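Long-range contacts in probable zinc protease PqqL (Escherichia coli, PDB 6OFT), which probably hydrolyses peptide bonds as a zinc-dependent periplasmic endopeptidase of the M16 family, the chain here being the first half of the protein: residues A[8-13]-A[20-25]; A[44-49]-A[230-235]; A[258-263]-A[317-322]; A[365-370]-A[400-405]. One frame throughout, in Å; residues are numbered along the deposited sequence.

Interaction 1 of 4, residues A[8-13]-A[20-25]. With PO4 (phosphate ion), chain D.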
# COMPACT_ATOMS: atom_id res chain seq x y z
N LYS A 8 15.81 -16.66 -8.16
CA LYS A 8 16.27 -15.77 -9.24
C LYS A 8 16.60 -14.33 -8.77
O LYS A 8 17.20 -13.56 -9.54
CB LYS A 8 15.22 -15.71 -10.37
CG LYS A 8 14.96 -17.06 -11.06
CD LYS A 8 14.40 -16.85 -12.46
CE LYS A 8 12.94 -17.18 -12.59
NZ LYS A 8 12.71 -18.64 -12.70
N LEU A 9 16.20 -13.96 -7.54
CA LEU A 9 16.47 -12.63 -7.02
C LEU A 9 17.94 -12.47 -6.59
O LEU A 9 18.48 -13.33 -5.88
CB LEU A 9 15.52 -12.26 -5.86
CG LEU A 9 15.68 -10.88 -5.23
CD1 LEU A 9 15.28 -9.77 -6.21
CD2 LEU A 9 14.88 -10.78 -3.94
N ILE A 10 18.56 -11.37 -7.01
CA ILE A 10 19.95 -11.08 -6.66
C ILE A 10 19.93 -9.90 -5.70
O ILE A 10 19.42 -8.84 -6.05
CB ILE A 10 20.76 -10.79 -7.95
CG1 ILE A 10 20.82 -12.04 -8.85
CG2 ILE A 10 22.16 -10.27 -7.64
CD1 ILE A 10 20.96 -11.74 -10.31
N THR A 11 20.41 -10.10 -4.46
CA THR A 11 20.45 -9.05 -3.44
C THR A 11 21.86 -8.88 -2.91
O THR A 11 22.64 -9.83 -2.91
CB THR A 11 19.48 -9.30 -2.26
OG1 THR A 11 19.76 -10.56 -1.66
CG2 THR A 11 18.03 -9.23 -2.68
N GLY A 12 22.16 -7.70 -2.42
CA GLY A 12 23.48 -7.41 -1.88
C GLY A 12 23.66 -5.95 -1.55
O GLY A 12 22.73 -5.15 -1.70
N GLN A 13 24.86 -5.62 -1.13
CA GLN A 13 25.21 -4.27 -0.73
C GLN A 13 26.57 -3.89 -1.31
O GLN A 13 27.47 -4.72 -1.37
CB GLN A 13 25.28 -4.22 0.80
CG GLN A 13 24.77 -2.92 1.41
CD GLN A 13 24.83 -2.93 2.93
OE1 GLN A 13 25.48 -3.78 3.55
NE2 GLN A 13 24.16 -1.97 3.56
N TYR A 20 21.08 -3.34 -3.21
CA TYR A 20 20.53 -3.53 -4.56
C TYR A 20 19.74 -4.80 -4.63
O TYR A 20 19.98 -5.73 -3.86
CB TYR A 20 21.61 -3.46 -5.66
CG TYR A 20 22.81 -4.35 -5.40
CD1 TYR A 20 22.81 -5.69 -5.77
CD2 TYR A 20 23.97 -3.84 -4.83
CE1 TYR A 20 23.90 -6.52 -5.51
CE2 TYR A 20 25.08 -4.65 -4.59
CZ TYR A 20 25.04 -5.99 -4.94
OH TYR A 20 26.15 -6.77 -4.72
N MET A 21 18.76 -4.83 -5.55
CA MET A 21 17.89 -5.98 -5.79
C MET A 21 17.72 -6.06 -7.28
O MET A 21 17.31 -5.08 -7.91
CB MET A 21 16.52 -5.83 -5.11
CG MET A 21 16.60 -5.55 -3.63
SD MET A 21 14.96 -5.60 -2.92
CE MET A 21 15.14 -7.00 -1.85
N ILE A 22 18.10 -7.20 -7.85
CA ILE A 22 18.01 -7.45 -9.29
C ILE A 22 17.13 -8.67 -9.55
O ILE A 22 17.34 -9.73 -8.96
CB ILE A 22 19.41 -7.60 -9.95
CG1 ILE A 22 20.29 -6.34 -9.71
CG2 ILE A 22 19.27 -7.93 -11.47
CD1 ILE A 22 21.75 -6.63 -9.80
N TYR A 23 16.16 -8.51 -10.46
CA TYR A 23 15.26 -9.59 -10.81
C TYR A 23 15.08 -9.65 -12.31
O TYR A 23 14.64 -8.66 -12.90
CB TYR A 23 13.90 -9.46 -10.08
CG TYR A 23 13.10 -10.74 -10.12
CD1 TYR A 23 13.32 -11.75 -9.18
CD2 TYR A 23 12.17 -10.98 -11.12
CE1 TYR A 23 12.63 -12.96 -9.24
CE2 TYR A 23 11.47 -12.18 -11.19
CZ TYR A 23 11.70 -13.17 -10.24
OH TYR A 23 11.00 -14.35 -10.30
N PRO A 24 15.39 -10.81 -12.95
CA PRO A 24 15.21 -10.90 -14.42
C PRO A 24 13.75 -11.06 -14.80
O PRO A 24 13.01 -11.75 -14.11
CB PRO A 24 16.03 -12.14 -14.80
CG PRO A 24 16.04 -12.98 -13.55
CD PRO A 24 15.92 -12.08 -12.38
N HIS A 25 13.34 -10.42 -15.90
CA HIS A 25 11.98 -10.52 -16.43
C HIS A 25 11.99 -10.14 -17.91
O HIS A 25 12.66 -9.20 -18.28
CB HIS A 25 10.98 -9.67 -15.63
CG HIS A 25 9.55 -10.11 -15.84
ND1 HIS A 25 9.14 -11.38 -15.51
CD2 HIS A 25 8.50 -9.44 -16.37
CE1 HIS A 25 7.86 -11.45 -15.81
NE2 HIS A 25 7.43 -10.31 -16.35
P PO4 D . 10.81 -14.62 -14.79
O1 PO4 D . 9.90 -13.54 -14.19
O2 PO4 D . 10.26 -16.06 -14.35
O3 PO4 D . 10.85 -14.54 -16.39
O4 PO4 D . 12.28 -14.41 -14.20
O HOH W 1 28.36 -5.49 -3.79
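Ile10 and Ile22 pair as antiparallel neighbours through two nearly straight backbone bonds, Ile10 N to Ile22 O and Ile22 N to Ile10 O, each 2.8 Å. Their side chains leave the same side of the sheet and meet at the branch carbons, Ile10 CB to Ile22 CB 4.0 Å. At the next hydrogen-bonded pair the Tyr20 ring folds back over Gly12, whose CA sits over the ring face 4.0 Å from its centroid. Chi1 of 50° sets Tyr20 CG between its own N and carbonyl carbon, turning the ring across the partner strand; a water joins Tyr20 OH to Gln13 O. Thr11 and Met21 run side by side on the other side, Thr11 CG2 to Met21 CE 3.7 Å. The strands form a beta hairpin at the border of a six-stranded mixed sheet, 10-13 being outermost and 20-24 bonded onward to strand 199-205. The Tyr23 ring takes Leu9 CA at its edge, and Tyr23 OH is held by Asp6 and Arg376. His25 ND1 donates to phosphate O1 at 2.6 Å, in the imidazole plane; Gln373 and Arg376 also bind this ion, probably from the crystallisation liquor. Helix 209-220 covers Ile22, and helix 378-391 covers Met21.

Interaction 2 of 4, residues A[44-49]-A[230-235]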
# COMPACT_ATOMS: atom_id res chain seq x y z
N GLN A 44 9.29 10.80 8.92
CA GLN A 44 10.53 11.29 9.55
C GLN A 44 10.67 12.80 9.64
O GLN A 44 11.60 13.26 10.31
CB GLN A 44 11.75 10.69 8.85
CG GLN A 44 11.77 9.17 8.85
CD GLN A 44 11.71 8.53 10.22
OE1 GLN A 44 12.30 8.99 11.19
NE2 GLN A 44 10.98 7.42 10.31
N GLU A 45 9.77 13.56 9.01
CA GLU A 45 9.80 15.02 9.02
C GLU A 45 9.62 15.59 10.43
O GLU A 45 8.77 15.11 11.19
CB GLU A 45 8.69 15.59 8.13
CG GLU A 45 8.84 15.32 6.64
CD GLU A 45 7.61 15.68 5.82
OE1 GLU A 45 6.53 15.90 6.40
OE2 GLU A 45 7.74 15.75 4.57
N GLU A 46 10.40 16.64 10.76
CA GLU A 46 10.26 17.35 12.03
C GLU A 46 9.03 18.25 11.92
O GLU A 46 8.52 18.46 10.81
CB GLU A 46 11.53 18.17 12.34
CG GLU A 46 12.77 17.33 12.66
CD GLU A 46 12.65 16.28 13.75
OE1 GLU A 46 11.93 16.51 14.75
OE2 GLU A 46 13.30 15.22 13.60
N ASP A 47 8.52 18.79 13.05
CA ASP A 47 7.34 19.67 13.09
C ASP A 47 7.42 20.89 12.15
O ASP A 47 6.40 21.39 11.69
CB ASP A 47 7.04 20.11 14.54
CG ASP A 47 6.52 19.01 15.47
OD1 ASP A 47 6.34 17.86 14.99
OD2 ASP A 47 6.30 19.29 16.67
N ASN A 48 8.64 21.35 11.85
CA ASN A 48 8.87 22.49 10.96
C ASN A 48 9.25 22.04 9.53
O ASN A 48 9.73 22.85 8.74
CB ASN A 48 9.94 23.41 11.57
CG ASN A 48 11.33 22.82 11.59
OD1 ASN A 48 11.53 21.61 11.79
ND2 ASN A 48 12.33 23.66 11.39
N GLU A 49 9.03 20.75 9.20
CA GLU A 49 9.36 20.16 7.90
C GLU A 49 8.18 19.50 7.19
O GLU A 49 8.40 18.65 6.32
CB GLU A 49 10.48 19.11 8.06
CG GLU A 49 11.85 19.64 8.47
CD GLU A 49 12.89 18.56 8.68
OE1 GLU A 49 12.55 17.46 9.15
OE2 GLU A 49 14.08 18.83 8.37
N GLU A 230 19.05 7.70 11.71
CA GLU A 230 18.23 6.49 11.86
C GLU A 230 16.75 6.81 11.71
O GLU A 230 16.28 7.82 12.23
CB GLU A 230 18.54 5.74 13.18
CG GLU A 230 18.22 6.49 14.46
CD GLU A 230 18.20 5.65 15.73
OE1 GLU A 230 17.27 5.84 16.54
OE2 GLU A 230 19.12 4.82 15.91
N ASN A 231 16.03 5.97 10.96
CA ASN A 231 14.58 6.14 10.78
C ASN A 231 13.92 5.75 12.08
O ASN A 231 14.16 4.66 12.58
CB ASN A 231 14.05 5.28 9.63
CG ASN A 231 14.36 5.84 8.27
OD1 ASN A 231 13.78 6.86 7.83
ND2 ASN A 231 15.27 5.20 7.56
N ARG A 232 13.15 6.68 12.67
CA ARG A 232 12.45 6.42 13.93
C ARG A 232 11.19 5.62 13.65
O ARG A 232 10.69 5.63 12.52
CB ARG A 232 12.10 7.74 14.64
CG ARG A 232 13.31 8.50 15.16
CD ARG A 232 12.99 9.97 15.39
NE ARG A 232 12.10 10.18 16.53
CZ ARG A 232 11.53 11.34 16.84
NH1 ARG A 232 11.73 12.41 16.07
NH2 ARG A 232 10.74 11.44 17.90
N VAL A 233 10.71 4.88 14.66
CA VAL A 233 9.50 4.06 14.57
C VAL A 233 8.56 4.52 15.68
O VAL A 233 9.00 4.71 16.82
CB VAL A 233 9.80 2.52 14.62
CG1 VAL A 233 8.53 1.68 14.57
CG2 VAL A 233 10.73 2.10 13.48
N TRP A 234 7.29 4.78 15.33
CA TRP A 234 6.26 5.18 16.28
C TRP A 234 5.22 4.04 16.42
O TRP A 234 4.38 3.86 15.52
CB TRP A 234 5.58 6.50 15.85
CG TRP A 234 6.47 7.70 15.94
CD1 TRP A 234 6.58 8.58 16.98
CD2 TRP A 234 7.40 8.16 14.94
NE1 TRP A 234 7.50 9.55 16.69
CE2 TRP A 234 8.01 9.32 15.44
CE3 TRP A 234 7.74 7.71 13.65
CZ2 TRP A 234 8.98 10.03 14.71
CZ3 TRP A 234 8.67 8.43 12.91
CH2 TRP A 234 9.26 9.59 13.43
N PRO A 235 5.30 3.22 17.49
CA PRO A 235 4.31 2.13 17.64
C PRO A 235 2.89 2.67 17.77
O PRO A 235 2.64 3.63 18.52
CB PRO A 235 4.78 1.39 18.91
CG PRO A 235 6.21 1.83 19.12
CD PRO A 235 6.23 3.25 18.64
O HOH W 2 9.26 14.51 15.25
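The carboxamide of Gln44 grips the backbone of Arg232 at both ends: its OE1 accepts from Arg232 N at 2.9 Å, and its NE2 donates to Arg232 O, also at 2.9 Å. The second bond lies in the amide plane and meets a lone pair of the carbonyl; in the first, the N-H comes in well to the side of the Gln44 C=O, at 104°, and tilted from its plane. A bend at chi2 (-58°) swings the amide onto the other segment, so one side chain binds both the N-H and the C=O of a single residue. With an alanine at Gln44, Arg232 N and O would probably lose these partners, and a gap is likely to open beside Trp234. The contact ties loop 44-49 of the first M16 family region, where Glu46 to Glu49 form a type I turn, to loop 230-235 of the second. Asn231 crosses Gln44 at about a right angle, its OD1 3.2 Å from Gln44 CG and bonded to Thr40. Gln44 NE2 also lies at the indole edge, 3.6 Å from Trp234 CZ3. Trp234 CZ2 lies over the centre of one face of the Arg232 guanidinium, and Arg232 CB stands above the indole near its rim; Arg165 is a cation-pi partner of the indole. Farther out, Glu46 OE2 stays 4.1 Å from Arg232 NH1, too far for a salt bridge, with a weakly held water between the groups.

Interaction 3 of 4, residues A[258-263]-A[317-322]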
# COMPACT_ATOMS: atom_id res chain seq x y z
N ALA A 258 -20.34 0.24 6.65
CA ALA A 258 -19.17 -0.58 6.89
C ALA A 258 -18.79 -0.61 8.37
O ALA A 258 -19.00 0.37 9.09
CB ALA A 258 -18.00 -0.05 6.05
N LEU A 259 -18.27 -1.74 8.80
CA LEU A 259 -17.68 -1.88 10.16
C LEU A 259 -16.17 -2.05 9.98
O LEU A 259 -15.79 -2.92 9.22
CB LEU A 259 -18.27 -3.08 10.88
CG LEU A 259 -17.62 -3.43 12.21
CD1 LEU A 259 -17.66 -2.27 13.17
CD2 LEU A 259 -18.26 -4.64 12.85
N TYR A 260 -15.37 -1.20 10.59
CA TYR A 260 -13.91 -1.23 10.52
C TYR A 260 -13.33 -1.65 11.85
O TYR A 260 -13.74 -1.12 12.89
CB TYR A 260 -13.37 0.18 10.21
CG TYR A 260 -13.52 0.65 8.78
CD1 TYR A 260 -14.73 1.12 8.29
CD2 TYR A 260 -12.41 0.73 7.93
CE1 TYR A 260 -14.86 1.61 6.99
CE2 TYR A 260 -12.52 1.20 6.62
CZ TYR A 260 -13.76 1.61 6.15
OH TYR A 260 -13.89 2.06 4.86
N TYR A 261 -12.41 -2.57 11.81
CA TYR A 261 -11.64 -3.00 13.00
C TYR A 261 -10.19 -2.57 12.76
O TYR A 261 -9.79 -2.56 11.63
CB TYR A 261 -11.73 -4.52 13.19
CG TYR A 261 -13.04 -5.05 13.70
CD1 TYR A 261 -13.39 -4.95 15.03
CD2 TYR A 261 -13.93 -5.68 12.85
CE1 TYR A 261 -14.58 -5.44 15.51
CE2 TYR A 261 -15.13 -6.18 13.32
CZ TYR A 261 -15.46 -6.06 14.65
OH TYR A 261 -16.63 -6.54 15.13
N ARG A 262 -9.45 -2.19 13.78
CA ARG A 262 -8.05 -1.80 13.64
C ARG A 262 -7.25 -2.78 14.47
O ARG A 262 -7.62 -3.08 15.60
CB ARG A 262 -7.78 -0.35 14.07
CG ARG A 262 -8.61 0.72 13.35
CD ARG A 262 -8.05 2.13 13.55
NE ARG A 262 -7.60 2.36 14.93
CZ ARG A 262 -6.53 3.05 15.28
NH1 ARG A 262 -5.78 3.65 14.34
NH2 ARG A 262 -6.19 3.18 16.55
N LEU A 263 -6.16 -3.31 13.92
CA LEU A 263 -5.37 -4.33 14.62
C LEU A 263 -3.91 -4.36 14.16
O LEU A 263 -3.65 -3.93 13.03
CB LEU A 263 -6.02 -5.73 14.42
CG LEU A 263 -6.11 -6.29 12.98
CD1 LEU A 263 -6.08 -7.79 12.98
CD2 LEU A 263 -7.37 -5.81 12.26
N TYR A 317 0.50 -1.60 11.55
CA TYR A 317 -0.94 -1.70 11.74
C TYR A 317 -1.78 -1.78 10.50
O TYR A 317 -1.45 -1.22 9.46
CB TYR A 317 -1.41 -0.50 12.60
CG TYR A 317 -1.95 -0.87 13.97
CD1 TYR A 317 -1.10 -1.33 14.98
CD2 TYR A 317 -3.30 -0.70 14.28
CE1 TYR A 317 -1.58 -1.61 16.26
CE2 TYR A 317 -3.79 -0.98 15.55
CZ TYR A 317 -2.93 -1.44 16.53
OH TYR A 317 -3.41 -1.72 17.79
N GLN A 318 -2.94 -2.42 10.66
CA GLN A 318 -3.92 -2.60 9.60
C GLN A 318 -5.36 -2.39 10.07
O GLN A 318 -5.67 -2.41 11.27
CB GLN A 318 -3.79 -4.01 9.02
CG GLN A 318 -4.23 -5.15 9.95
CD GLN A 318 -4.02 -6.51 9.34
OE1 GLN A 318 -4.37 -6.74 8.19
NE2 GLN A 318 -3.46 -7.44 10.10
N SER A 319 -6.25 -2.24 9.09
CA SER A 319 -7.67 -2.23 9.33
C SER A 319 -8.33 -3.29 8.51
O SER A 319 -8.03 -3.45 7.32
CB SER A 319 -8.30 -0.87 9.03
OG SER A 319 -9.67 -0.91 9.42
N LEU A 320 -9.23 -4.03 9.14
CA LEU A 320 -10.06 -5.02 8.48
C LEU A 320 -11.48 -4.46 8.51
O LEU A 320 -12.01 -4.20 9.59
CB LEU A 320 -10.00 -6.36 9.23
CG LEU A 320 -9.22 -7.50 8.61
CD1 LEU A 320 -7.73 -7.26 8.72
CD2 LEU A 320 -9.53 -8.79 9.31
N PHE A 321 -12.06 -4.21 7.33
CA PHE A 321 -13.43 -3.71 7.27
C PHE A 321 -14.40 -4.64 6.54
O PHE A 321 -14.00 -5.39 5.64
CB PHE A 321 -13.50 -2.29 6.69
CG PHE A 321 -13.08 -2.10 5.26
CD1 PHE A 321 -14.01 -2.18 4.23
CD2 PHE A 321 -11.77 -1.77 4.94
CE1 PHE A 321 -13.63 -2.00 2.90
CE2 PHE A 321 -11.39 -1.57 3.61
CZ PHE A 321 -12.33 -1.66 2.60
N PHE A 322 -15.69 -4.54 6.89
CA PHE A 322 -16.77 -5.33 6.28
C PHE A 322 -17.80 -4.34 5.79
O PHE A 322 -18.39 -3.62 6.59
CB PHE A 322 -17.35 -6.33 7.29
CG PHE A 322 -16.30 -7.27 7.86
CD1 PHE A 322 -15.65 -6.96 9.05
CD2 PHE A 322 -15.97 -8.45 7.21
CE1 PHE A 322 -14.66 -7.80 9.56
CE2 PHE A 322 -14.98 -9.30 7.73
CZ PHE A 322 -14.34 -8.97 8.90
O HOH W 3 -6.07 -1.48 17.88
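Strands 258-263 and 317-322 run antiparallel, their axes 4.5 Å apart at closest, with six backbone hydrogen bonds linking Leu259 to Phe322, Tyr261 to Leu320 and Leu263 to Gln318. Tyr261 O takes a further bond, from Ser319 OG at 2.8 Å, so the hydroxyl and Leu320 N grip it from opposite faces of its plane. Ser319 OG, anti to its own N (chi1 -174°), also meets the Tyr260 ring at its edge. Phe321 CB lies over the face of that ring, 3.5 Å from its centroid, while the rings are slid apart with planes 28° from parallel. A serine in place of Tyr260 would probably leave Phe321 CB without its ring cover and the stacked Phe431 without its mate. These are inner strands of the five-stranded mixed sheet in the second M16-type domain, flanked by strands 430-436 and 303-314. On the other side, Tyr261 CD2 meets the edge of Phe322 at CE1, 4.0 Å away, and Leu263 CD2 touches Leu320 CD1 at 3.8 Å. Tyr317 lays a ring face over the Leu263 carbonyl, and a water joins Tyr317 OH to Arg262 O. Arg262 bonds to Ala162 O and forms a salt bridge with Asp429; helix 414-425 covers Tyr261 and Phe322.

Interaction 4 of 4, residues A[365-370]-A[400-405]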
# COMPACT_ATOMS: atom_id res chain seq x y z
N TRP A 365 -5.10 -21.20 -8.56
CA TRP A 365 -4.58 -19.91 -9.01
C TRP A 365 -3.06 -19.85 -8.81
O TRP A 365 -2.33 -19.41 -9.70
CB TRP A 365 -5.24 -18.74 -8.26
CG TRP A 365 -4.90 -17.40 -8.86
CD1 TRP A 365 -5.56 -16.78 -9.88
CD2 TRP A 365 -3.76 -16.59 -8.57
NE1 TRP A 365 -4.92 -15.61 -10.22
CE2 TRP A 365 -3.81 -15.47 -9.42
CE3 TRP A 365 -2.69 -16.69 -7.65
CZ2 TRP A 365 -2.84 -14.46 -9.40
CZ3 TRP A 365 -1.73 -15.69 -7.63
CH2 TRP A 365 -1.81 -14.59 -8.49
N LEU A 366 -2.59 -20.30 -7.63
CA LEU A 366 -1.17 -20.29 -7.28
C LEU A 366 -0.36 -21.18 -8.19
O LEU A 366 0.73 -20.77 -8.62
CB LEU A 366 -0.93 -20.60 -5.79
CG LEU A 366 -1.35 -19.51 -4.82
CD1 LEU A 366 -1.26 -19.99 -3.41
CD2 LEU A 366 -0.53 -18.22 -5.01
N LYS A 367 -0.91 -22.37 -8.52
CA LYS A 367 -0.29 -23.33 -9.43
C LYS A 367 -0.19 -22.72 -10.84
O LYS A 367 0.87 -22.81 -11.47
CB LYS A 367 -1.08 -24.65 -9.47
CG LYS A 367 -0.37 -25.77 -10.24
CD LYS A 367 -1.28 -26.97 -10.47
CE LYS A 367 -0.68 -27.96 -11.45
NZ LYS A 367 0.42 -28.75 -10.84
N ASN A 368 -1.27 -22.07 -11.31
CA ASN A 368 -1.28 -21.41 -12.62
C ASN A 368 -0.32 -20.20 -12.63
O ASN A 368 0.29 -19.94 -13.66
CB ASN A 368 -2.70 -21.02 -13.04
CG ASN A 368 -2.81 -20.53 -14.47
OD1 ASN A 368 -3.18 -19.38 -14.73
ND2 ASN A 368 -2.48 -21.39 -15.44
N ALA A 369 -0.14 -19.51 -11.47
CA ALA A 369 0.79 -18.38 -11.33
C ALA A 369 2.24 -18.86 -11.51
O ALA A 369 3.04 -18.11 -12.04
CB ALA A 369 0.61 -17.70 -9.98
N VAL A 370 2.56 -20.10 -11.11
CA VAL A 370 3.90 -20.66 -11.31
C VAL A 370 4.10 -20.88 -12.82
O VAL A 370 5.12 -20.48 -13.36
CB VAL A 370 4.16 -21.96 -10.50
CG1 VAL A 370 5.59 -22.47 -10.71
CG2 VAL A 370 3.88 -21.76 -9.01
N GLU A 400 7.66 -20.90 -4.35
CA GLU A 400 7.68 -20.93 -2.88
C GLU A 400 6.30 -20.62 -2.31
O GLU A 400 5.87 -21.28 -1.37
CB GLU A 400 8.73 -19.97 -2.31
CG GLU A 400 8.73 -19.83 -0.79
CD GLU A 400 9.12 -21.02 0.07
OE1 GLU A 400 9.18 -20.85 1.31
OE2 GLU A 400 9.37 -22.11 -0.48
N THR A 401 5.60 -19.60 -2.88
CA THR A 401 4.25 -19.20 -2.44
C THR A 401 3.30 -20.40 -2.56
O THR A 401 2.58 -20.70 -1.61
CB THR A 401 3.77 -17.97 -3.23
OG1 THR A 401 4.72 -16.92 -3.07
CG2 THR A 401 2.42 -17.47 -2.77
N TYR A 402 3.34 -21.10 -3.69
CA TYR A 402 2.53 -22.30 -3.93
C TYR A 402 2.82 -23.45 -2.93
O TYR A 402 1.88 -23.99 -2.33
CB TYR A 402 2.69 -22.75 -5.39
CG TYR A 402 1.90 -24.00 -5.73
CD1 TYR A 402 0.51 -24.03 -5.61
CD2 TYR A 402 2.54 -25.15 -6.18
CE1 TYR A 402 -0.22 -25.17 -5.92
CE2 TYR A 402 1.82 -26.30 -6.49
CZ TYR A 402 0.44 -26.31 -6.35
OH TYR A 402 -0.28 -27.43 -6.68
N GLN A 403 4.11 -23.83 -2.78
CA GLN A 403 4.57 -24.89 -1.86
C GLN A 403 4.25 -24.55 -0.39
O GLN A 403 3.71 -25.39 0.32
CB GLN A 403 6.08 -25.14 -2.03
CG GLN A 403 6.48 -25.90 -3.30
CD GLN A 403 7.96 -26.23 -3.39
OE1 GLN A 403 8.36 -27.25 -3.96
NE2 GLN A 403 8.83 -25.39 -2.84
N LEU A 404 4.54 -23.30 0.04
CA LEU A 404 4.24 -22.83 1.41
C LEU A 404 2.77 -22.91 1.72
O LEU A 404 2.42 -23.30 2.82
CB LEU A 404 4.69 -21.38 1.64
CG LEU A 404 6.11 -21.11 2.11
CD1 LEU A 404 6.33 -19.60 2.24
CD2 LEU A 404 6.43 -21.81 3.44
N SER A 405 1.91 -22.47 0.78
CA SER A 405 0.45 -22.48 0.92
C SER A 405 -0.06 -23.91 1.05
O SER A 405 -0.81 -24.19 1.98
CB SER A 405 -0.23 -21.79 -0.25
OG SER A 405 0.20 -20.44 -0.35
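The ring of Tyr402 carries Lys367 on one face and Leu366 at its edge. Lys367 CA stands above that face, offset toward the rim, and Lys367 CB makes an off-centre CH-pi contact 4.1 Å from the ring centroid. Leu366 CB reaches the edge near the ring plane, 3.7 Å from Tyr402 CD1. With chi1 at 179°, Tyr402 points CG directly away from its amide nitrogen, which sends the ring out alongside the lysine; the two side chains point the same way, and the methylenes Lys367 CG and CD follow the ring as far as its hydroxyl. Val370 comes across at about a right angle and sets CG2 against Tyr402 CB at 3.9 Å.

The contact joins helix 352-371 to helix 398-408 as an antiparallel pair, the axes of the short segments 9.0 Å apart at closest and crossing at -153°. No hydrogen bond passes between them, so the pairing rests on van der Waals contact. Leu366 inserts between residues one turn apart on the partner helix: its CD2 meets Thr401 CG2 at 3.8 Å, and its CD1 lies 3.4 Å from Ser405 OG. That hydroxyl is turned back on its own helix and donates to Thr401 O at 2.7 Å. Ser405 N bonds the same carbonyl from the opposite face of its plane, so two donors satisfy it. Thr401 OG1 bonds to Ser397 O, just before the helix. Trp409 adds to the cover over Leu366, and Phe274 of helix 271-296 packs against Ser405.

Along the chain the four contacts come in series, each closing before the next opens. Interactions 1 and 3 belong to the two separate mixed sheets of this half of the protease, about 35 Å apart between centres and on opposite sides of the chain's centre: interaction 1 borders the first sheet, interaction 3 lies inside the second. Interaction 2 links loops that flank elements of both, and its nearest atoms come within about 6 Å of interaction 3. Interaction 4 pairs helices 352-371 and 398-408, centre to centre about 21 Å from interaction 1 and about 38 Å from interaction 2. All four lie away from the predicted zinc site, in sheets, connecting loops and a helix pair.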